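Local coordinates for Rio2 kinase (Chaetomium thermophilum, PDB 4GYI), which probably phosphorylates protein serine and threonine residues as an atypical RIO-family kinase, and has an ATPase-dependent role in maturation of the pre-40S ribosomal subunit, at residues His228-Asn232 and Glu233-Leu237; Asn269-Met272 and Tyr273-Asp277. All blocks are in the same frame, centred on the assembly; numbering follows the deposited sequence.

Interaction 1 (His228-Asn232 and Glu233-Leu237); sequences HGDFN and EFNIL. With MG (magnesium ion), chain C; ADP (adenosine-5'-diphosphate), chain B.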
ATOM      1  N   HIS A 228       2.855  10.450  10.332  1.00 35.88           N
ATOM      2  CA  HIS A 228       2.806   9.846   8.999  1.00 37.67           C
ATOM      3  C   HIS A 228       4.030   8.975   8.741  1.00 31.72           C
ATOM      4  O   HIS A 228       3.891   7.814   8.361  1.00 31.41           O
ATOM      5  CB  HIS A 228       2.658  10.929   7.927  1.00 30.45           C
ATOM      6  CG  HIS A 228       2.527  10.395   6.534  1.00 32.20           C
ATOM      7  ND1 HIS A 228       3.612   9.959   5.801  1.00 34.22           N
ATOM      8  CD2 HIS A 228       1.449  10.266   5.724  1.00 25.84           C
ATOM      9  CE1 HIS A 228       3.202   9.562   4.608  1.00 33.31           C
ATOM     10  NE2 HIS A 228       1.896   9.742   4.531  1.00 25.56           N
ATOM     11  N   GLY A 229       5.217   9.523   8.997  1.00 26.88           N
ATOM     12  CA  GLY A 229       6.452   8.753   8.936  1.00 25.39           C
ATOM     13  C   GLY A 229       7.134   8.771   7.571  1.00 30.67           C
ATOM     14  O   GLY A 229       8.279   8.342   7.436  1.00 32.84           O
ATOM     15  N   ASP A 230       6.439   9.259   6.548  1.00 29.36           N
ATOM     16  CA  ASP A 230       7.063   9.399   5.232  1.00 31.08           C
ATOM     17  C   ASP A 230       6.449  10.620   4.530  1.00 36.96           C
ATOM     18  O   ASP A 230       6.041  10.563   3.370  1.00 26.69           O
ATOM     19  CB  ASP A 230       6.875   8.105   4.432  1.00 31.94           C
ATOM     20  CG  ASP A 230       7.730   8.059   3.185  1.00 49.07           C
ATOM     21  OD1 ASP A 230       8.708   8.839   3.124  1.00 43.79           O
ATOM     22  OD2 ASP A 230       7.411   7.258   2.272  1.00 51.91           O
ATOM     23  N   PHE A 231       6.375  11.722   5.279  1.00 32.25           N
ATOM     24  CA  PHE A 231       5.646  12.911   4.880  1.00 33.45           C
ATOM     25  C   PHE A 231       6.603  13.774   4.073  1.00 42.72           C
ATOM     26  O   PHE A 231       7.445  14.472   4.627  1.00 50.82           O
ATOM     27  CB  PHE A 231       5.145  13.650   6.138  1.00 34.70           C
ATOM     28  CG  PHE A 231       4.036  14.654   5.883  1.00 37.13           C
ATOM     29  CD1 PHE A 231       2.705  14.279   5.978  1.00 37.29           C
ATOM     30  CD2 PHE A 231       4.326  15.980   5.598  1.00 38.98           C
ATOM     31  CE1 PHE A 231       1.677  15.204   5.767  1.00 42.21           C
ATOM     32  CE2 PHE A 231       3.311  16.906   5.386  1.00 33.65           C
ATOM     33  CZ  PHE A 231       1.977  16.516   5.468  1.00 32.35           C
ATOM     34  N   ASN A 232       6.485  13.692   2.754  1.00 34.30           N
ATOM     35  CA  ASN A 232       7.395  14.380   1.858  1.00 35.14           C
ATOM     36  C   ASN A 232       6.697  14.662   0.535  1.00 30.76           C
ATOM     37  O   ASN A 232       5.503  14.417   0.401  1.00 33.79           O
ATOM     38  CB  ASN A 232       8.679  13.570   1.660  1.00 34.26           C
ATOM     39  CG  ASN A 232       8.417  12.187   1.115  1.00 45.19           C
ATOM     40  OD1 ASN A 232       7.659  12.018   0.164  1.00 36.75           O
ATOM     41  ND2 ASN A 232       9.030  11.183   1.728  1.00 54.89           N
ATOM     42  N   GLU A 233       7.445  15.168  -0.434  1.00 25.80           N
ATOM     43  CA  GLU A 233       6.854  15.756  -1.627  1.00 26.22           C
ATOM     44  C   GLU A 233       6.347  14.693  -2.612  1.00 34.23           C
ATOM     45  O   GLU A 233       5.759  15.030  -3.639  1.00 32.06           O
ATOM     46  CB  GLU A 233       7.842  16.711  -2.310  1.00 28.71           C
ATOM     47  CG  GLU A 233       9.112  16.024  -2.865  1.00 49.80           C
ATOM     48  CD  GLU A 233      10.265  15.995  -1.863  1.00 56.78           C
ATOM     49  OE1 GLU A 233      10.025  16.212  -0.650  1.00 48.95           O
ATOM     50  OE2 GLU A 233      11.418  15.765  -2.292  1.00 58.38           O
ATOM     51  N   PHE A 234       6.577  13.421  -2.286  1.00 35.07           N
ATOM     52  CA  PHE A 234       6.058  12.293  -3.062  1.00 32.47           C
ATOM     53  C   PHE A 234       4.745  11.770  -2.512  1.00 32.31           C
ATOM     54  O   PHE A 234       3.992  11.130  -3.236  1.00 37.97           O
ATOM     55  CB  PHE A 234       7.064  11.140  -3.100  1.00 37.43           C
ATOM     56  CG  PHE A 234       8.393  11.522  -3.677  1.00 45.23           C
ATOM     57  CD1 PHE A 234       8.576  11.562  -5.048  1.00 47.72           C
ATOM     58  CD2 PHE A 234       9.456  11.863  -2.842  1.00 44.54           C
ATOM     59  CE1 PHE A 234       9.806  11.922  -5.593  1.00 56.46           C
ATOM     60  CE2 PHE A 234      10.683  12.231  -3.370  1.00 53.54           C
ATOM     61  CZ  PHE A 234      10.860  12.262  -4.755  1.00 52.20           C
ATOM     62  N   ASN A 235       4.474  12.033  -1.235  1.00 25.36           N
ATOM     63  CA  ASN A 235       3.256  11.534  -0.601  1.00 22.00           C
ATOM     64  C   ASN A 235       2.250  12.624  -0.328  1.00 21.41           C
ATOM     65  O   ASN A 235       1.259  12.420   0.376  1.00 28.28           O
ATOM     66  CB  ASN A 235       3.603  10.769   0.681  1.00 24.57           C
ATOM     67  CG  ASN A 235       4.409   9.540   0.377  1.00 24.34           C
ATOM     68  OD1 ASN A 235       4.274   8.996  -0.713  1.00 24.68           O
ATOM     69  ND2 ASN A 235       5.282   9.125   1.292  1.00 30.45           N
ATOM     70  N   ILE A 236       2.545  13.797  -0.866  1.00 26.39           N
ATOM     71  CA  ILE A 236       1.630  14.922  -0.814  1.00 35.75           C
ATOM     72  C   ILE A 236       1.231  15.260  -2.241  1.00 31.99           C
ATOM     73  O   ILE A 236       2.075  15.559  -3.092  1.00 35.24           O
ATOM     74  CB  ILE A 236       2.276  16.159  -0.150  1.00 35.34           C
ATOM     75  CG1 ILE A 236       2.592  15.848   1.314  1.00 39.67           C
ATOM     76  CG2 ILE A 236       1.343  17.369  -0.246  1.00 25.39           C
ATOM     77  CD1 ILE A 236       3.736  16.664   1.888  1.00 33.33           C
ATOM     78  N   LEU A 237      -0.064  15.181  -2.494  1.00 25.36           N
ATOM     79  CA  LEU A 237      -0.616  15.504  -3.789  1.00 28.09           C
ATOM     80  C   LEU A 237      -1.223  16.886  -3.650  1.00 25.65           C
ATOM     81  O   LEU A 237      -1.738  17.232  -2.598  1.00 30.45           O
ATOM     82  CB  LEU A 237      -1.693  14.476  -4.189  1.00 25.07           C
ATOM     83  CG  LEU A 237      -1.301  12.982  -4.232  1.00 27.82           C
ATOM     84  CD1 LEU A 237      -2.336  12.143  -4.977  1.00 24.60           C
ATOM     85  CD2 LEU A 237       0.058  12.775  -4.861  1.00 33.94           C
TER
HETATM   86 MG    MG C 402       4.774   7.046  -1.377  1.00 35.16          MG
HETATM   87  PB  ADP B 401       4.477   4.058  -2.765  1.00 31.41           P
HETATM   88  O1B ADP B 401       5.074   3.051  -3.717  1.00 36.05           O
HETATM   89  O2B ADP B 401       5.239   5.335  -2.508  1.00 27.86           O
HETATM   90  O3B ADP B 401       4.080   3.250  -1.449  1.00 36.17           O
HETATM   91  PA  ADP B 401       2.131   5.729  -2.984  1.00 30.97           P
HETATM   92  O1A ADP B 401       3.037   6.768  -2.380  1.00 31.78           O
HETATM   93  O2A ADP B 401       0.864   5.359  -2.224  1.00 32.16           O
HETATM   94  O3A ADP B 401       2.984   4.402  -3.318  1.00 31.53           O
HETATM   95  O5' ADP B 401       1.805   6.198  -4.477  1.00 34.30           O
HETATM   96  C5' ADP B 401       2.882   6.440  -5.392  1.00 27.03           C
HETATM   97  C4' ADP B 401       2.454   7.482  -6.425  1.00 33.41           C
HETATM   98  O4' ADP B 401       1.246   7.067  -7.086  1.00 32.80           O
HETATM   99  C3' ADP B 401       2.122   8.854  -5.839  1.00 37.85           C
HETATM  100  O3' ADP B 401       3.263   9.706  -5.685  1.00 39.65           O
HETATM  101  C2' ADP B 401       1.130   9.420  -6.833  1.00 44.93           C
HETATM  102  O2' ADP B 401       1.810   9.865  -8.012  1.00 43.80           O
HETATM  103  C1' ADP B 401       0.382   8.192  -7.287  1.00 40.80           C
HETATM  104  N9  ADP B 401      -0.834   7.910  -6.500  1.00 36.94           N
HETATM  105  C8  ADP B 401      -0.937   6.994  -5.518  1.00 32.64           C
HETATM  106  N7  ADP B 401      -2.203   6.938  -5.025  1.00 29.53           N
HETATM  107  C5  ADP B 401      -2.918   7.836  -5.732  1.00 27.83           C
HETATM  108  C6  ADP B 401      -4.320   8.290  -5.750  1.00 27.24           C
HETATM  109  N6  ADP B 401      -5.216   7.754  -4.896  1.00 27.04           N
HETATM  110  N1  ADP B 401      -4.663   9.242  -6.641  1.00 36.53           N
HETATM  111  C2  ADP B 401      -3.779   9.778  -7.512  1.00 30.82           C
HETATM  112  N3  ADP B 401      -2.492   9.410  -7.556  1.00 35.82           N
HETATM  113  C4  ADP B 401      -2.017   8.469  -6.701  1.00 32.71           C
HETATM  114  O   HOH W   1       6.810   7.121  -0.819  1.00 35.08           O
HETATM  115  O   HOH W   2       5.379   8.103  -3.068  1.00 39.30           O

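Interaction 2 (Asn269-Met272 and Tyr273-Asp277); sequences NAEM and YFDRD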
ATOM      1  N   ASN A 269      10.034   5.859  19.357  1.00 53.81           N
ATOM      2  CA  ASN A 269      10.795   6.795  18.537  1.00 56.59           C
ATOM      3  C   ASN A 269       9.959   7.940  17.982  1.00 49.25           C
ATOM      4  O   ASN A 269      10.324   8.498  16.953  1.00 48.31           O
ATOM      5  CB  ASN A 269      11.423   6.075  17.341  1.00 59.98           C
ATOM      6  CG  ASN A 269      12.625   5.256  17.712  1.00 74.75           C
ATOM      7  OD1 ASN A 269      13.449   5.674  18.525  1.00 78.70           O
ATOM      8  ND2 ASN A 269      12.743   4.074  17.109  1.00 77.20           N
ATOM      9  N   ALA A 270       8.846   8.285  18.626  1.00 46.72           N
ATOM     10  CA  ALA A 270       7.899   9.224  18.018  1.00 40.02           C
ATOM     11  C   ALA A 270       8.534  10.574  17.725  1.00 46.65           C
ATOM     12  O   ALA A 270       8.277  11.161  16.672  1.00 45.03           O
ATOM     13  CB  ALA A 270       6.658   9.390  18.863  1.00 38.22           C
ATOM     14  N   GLU A 271       9.393  11.039  18.632  1.00 37.08           N
ATOM     15  CA  GLU A 271      10.039  12.338  18.458  1.00 42.71           C
ATOM     16  C   GLU A 271      10.910  12.379  17.199  1.00 43.54           C
ATOM     17  O   GLU A 271      10.878  13.348  16.448  1.00 48.59           O
ATOM     18  CB  GLU A 271      10.845  12.751  19.699  1.00 51.14           C
ATOM     19  CG  GLU A 271      11.566  14.089  19.538  1.00 55.89           C
ATOM     20  CD  GLU A 271      12.053  14.688  20.858  1.00 73.33           C
ATOM     21  OE1 GLU A 271      11.895  14.047  21.924  1.00 63.39           O
ATOM     22  OE2 GLU A 271      12.594  15.817  20.826  1.00 85.50           O
ATOM     23  N   MET A 272      11.682  11.328  16.971  1.00 44.59           N
ATOM     24  CA  MET A 272      12.483  11.243  15.760  1.00 41.03           C
ATOM     25  C   MET A 272      11.575  11.249  14.508  1.00 42.03           C
ATOM     26  O   MET A 272      11.853  11.959  13.540  1.00 39.87           O
ATOM     27  CB  MET A 272      13.384  10.002  15.805  1.00 44.84           C
ATOM     28  CG  MET A 272      14.203   9.747  14.522  1.00 52.12           C
ATOM     29  SD  MET A 272      13.347   8.902  13.153  1.00 80.81           S
ATOM     30  CE  MET A 272      13.067   7.283  13.868  1.00113.32           C
ATOM     31  N   TYR A 273      10.486  10.482  14.535  1.00 28.24           N
ATOM     32  CA  TYR A 273       9.577  10.411  13.377  1.00 32.51           C
ATOM     33  C   TYR A 273       8.859  11.744  13.127  1.00 32.61           C
ATOM     34  O   TYR A 273       8.761  12.209  11.987  1.00 30.92           O
ATOM     35  CB  TYR A 273       8.558   9.272  13.514  1.00 31.51           C
ATOM     36  CG  TYR A 273       9.146   7.876  13.422  1.00 51.76           C
ATOM     37  CD1 TYR A 273       9.650   7.384  12.221  1.00 63.11           C
ATOM     38  CD2 TYR A 273       9.175   7.038  14.534  1.00 54.92           C
ATOM     39  CE1 TYR A 273      10.186   6.106  12.140  1.00 66.39           C
ATOM     40  CE2 TYR A 273       9.707   5.757  14.463  1.00 48.90           C
ATOM     41  CZ  TYR A 273      10.213   5.297  13.270  1.00 60.44           C
ATOM     42  OH  TYR A 273      10.742   4.024  13.204  1.00 63.89           O
ATOM     43  N   PHE A 274       8.358  12.358  14.193  1.00 36.32           N
ATOM     44  CA  PHE A 274       7.779  13.693  14.090  1.00 40.09           C
ATOM     45  C   PHE A 274       8.770  14.672  13.457  1.00 43.66           C
ATOM     46  O   PHE A 274       8.483  15.258  12.409  1.00 42.61           O
ATOM     47  CB  PHE A 274       7.342  14.202  15.463  1.00 31.75           C
ATOM     48  CG  PHE A 274       6.619  15.516  15.425  1.00 36.25           C
ATOM     49  CD1 PHE A 274       5.247  15.563  15.233  1.00 35.12           C
ATOM     50  CD2 PHE A 274       7.312  16.711  15.591  1.00 39.87           C
ATOM     51  CE1 PHE A 274       4.572  16.776  15.201  1.00 30.37           C
ATOM     52  CE2 PHE A 274       6.649  17.923  15.558  1.00 43.16           C
ATOM     53  CZ  PHE A 274       5.268  17.952  15.363  1.00 38.37           C
ATOM     54  N   ASP A 275       9.931  14.835  14.093  1.00 38.30           N
ATOM     55  CA  ASP A 275      10.916  15.829  13.666  1.00 35.76           C
ATOM     56  C   ASP A 275      11.333  15.606  12.223  1.00 39.38           C
ATOM     57  O   ASP A 275      11.599  16.553  11.491  1.00 45.20           O
ATOM     58  CB  ASP A 275      12.155  15.781  14.554  1.00 43.05           C
ATOM     59  CG  ASP A 275      11.925  16.398  15.921  1.00 59.47           C
ATOM     60  OD1 ASP A 275      11.010  17.240  16.053  1.00 65.36           O
ATOM     61  OD2 ASP A 275      12.671  16.051  16.864  1.00 65.08           O
ATOM     62  N   ARG A 276      11.373  14.340  11.821  1.00 39.38           N
ATOM     63  CA  ARG A 276      11.808  13.981  10.487  1.00 37.13           C
ATOM     64  C   ARG A 276      10.796  14.428   9.433  1.00 40.69           C
ATOM     65  O   ARG A 276      11.173  14.921   8.375  1.00 37.46           O
ATOM     66  CB  ARG A 276      12.042  12.484  10.392  1.00 39.61           C
ATOM     67  CG  ARG A 276      12.875  12.079   9.197  1.00 49.63           C
ATOM     68  CD  ARG A 276      13.153  10.581   9.217  1.00 47.64           C
ATOM     69  NE  ARG A 276      11.945   9.813   8.959  1.00 45.59           N
ATOM     70  CZ  ARG A 276      11.875   8.484   8.983  1.00 48.94           C
ATOM     71  NH1 ARG A 276      12.955   7.763   9.256  1.00 36.74           N
ATOM     72  NH2 ARG A 276      10.721   7.876   8.731  1.00 42.76           N
ATOM     73  N   ASP A 277       9.515  14.249   9.724  1.00 29.16           N
ATOM     74  CA  ASP A 277       8.459  14.735   8.836  1.00 38.41           C
ATOM     75  C   ASP A 277       8.557  16.261   8.645  1.00 40.38           C
ATOM     76  O   ASP A 277       8.576  16.763   7.515  1.00 39.33           O
ATOM     77  CB  ASP A 277       7.063  14.325   9.360  1.00 35.65           C
ATOM     78  CG  ASP A 277       6.692  12.840   9.033  1.00 54.49           C
ATOM     79  OD1 ASP A 277       7.428  12.172   8.258  1.00 48.39           O
ATOM     80  OD2 ASP A 277       5.641  12.353   9.538  1.00 37.24           O
TER

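Interaction 1 (His228-Asn232 and Glu233-Leu237)
Chi1 of Asn235 (-64°) carries its amide to the Asp230 backbone, and chi1 of Asp230 (-168°), with CG opposite its own N, adds its carboxylate as a second, weaker partner. The amide of Asn235 is thereby divided between two tasks. Its ND2 donates to Asp230 O at 2.6 Å, in the carbonyl plane, and more weakly to Asp230 OD2 at 3.0 Å, the carboxylate standing nearly upright to the amide. Fixed in rotation, the amide presents OD1 to the magnesium ion at 2.1 Å; ADP O2B, ADP O1A and two waters also bind the metal, and Asp258, modified here to a phosphoaspartate, belongs to the same site. One of these waters donates to Asp230 OD2, whose salt bridge runs to Arg343. This is the catalytic loop of the protein kinase fold, with HGDFNEFN in place of the classical HRD...N motif. A type I turn from Asn232 to Asn235 closes the loop: Asn235 N reaches Asn232 O at 3.1 Å from above the carbonyl plane, while Asn232 OD1 folds back to accept from Phe234 N at 3.0 Å. The ribose 3'-hydroxyl of ADP (O3') donates to Phe234 O. Just past the turn, CD1 of Ile236 meets CE2 of Phe231 at 3.5 Å, and CG1 lies over one face of the Phe231 ring. That apolar pair lies among strand 250-256 (Ile256), helix 270-289 (Ile281) and helix 207-223 (Ile218, Leu214), and Ile236 opens strand 236-242, the middle strand of a three-stranded antiparallel sheet.

Interaction 2 (Asn269-Met272 and Tyr273-Asp277)
Met272 lays its terminal methyl squarely on the phenol of Tyr273, its neighbour in the first turns of helix 270-289. CE sits 3.5 Å from the centroid of the Tyr273 ring, 11° off the normal, a CH-pi contact over the centre of the face. The sulfur stands over the same face, with SD 4.3 Å from that centroid, making this also a Met-aromatic contact. Bends about the CB-CG bond (chi2 -82°) and the CG-SD bond (chi3 -66°) curl the thioether back across the ring. Asn269, at the N-cap position but making no capping bond through its side chain, adds to the cluster: its CB touches Tyr273 CE2 at 3.4 Å, and its carbonyl O accepts from Tyr273 N at 3.1 Å. The next i to i+4 bond, from Phe274 N to Ala270 O, is 2.8 Å long. Farther round the helix, Glu271 and Asp275 run side by side, with Glu271 OE2 and Asp275 OD2 4.0 Å apart, like charges that would probably repel mildly. The Tyr273 ring also meets His267 edge-to-face and touches Glu333 of helix 326-341, while Ala270 and Tyr273 pack on strand 226-227 through Ile227, and Phe274 reaches between helix 207-223 and helix 300-304.

Overall arrangement
The two local contacts, centred 14 Å apart, join where the second turn of helix 270-289 meets the loop that carries the metal ligand. Arg276 NH2 of interaction 2 lies 2.8 Å from Gly229 O of interaction 1, and Asp277 OD2 lies 2.9 Å from Gly229 N; both are probable hydrogen bonds. The other oxygen of Asp277 accepts from Phe231 N, so the helix grips the backbone on each side of Asp230. Interaction 1 touches magnesium and ADP directly, whereas the nearest side-chain atom of Arg276 is about 12 Å from the magnesium ion. These bonds from the helix to the loop's backbone are consistent with a second-shell role, holding in place the loop that supplies Asn235.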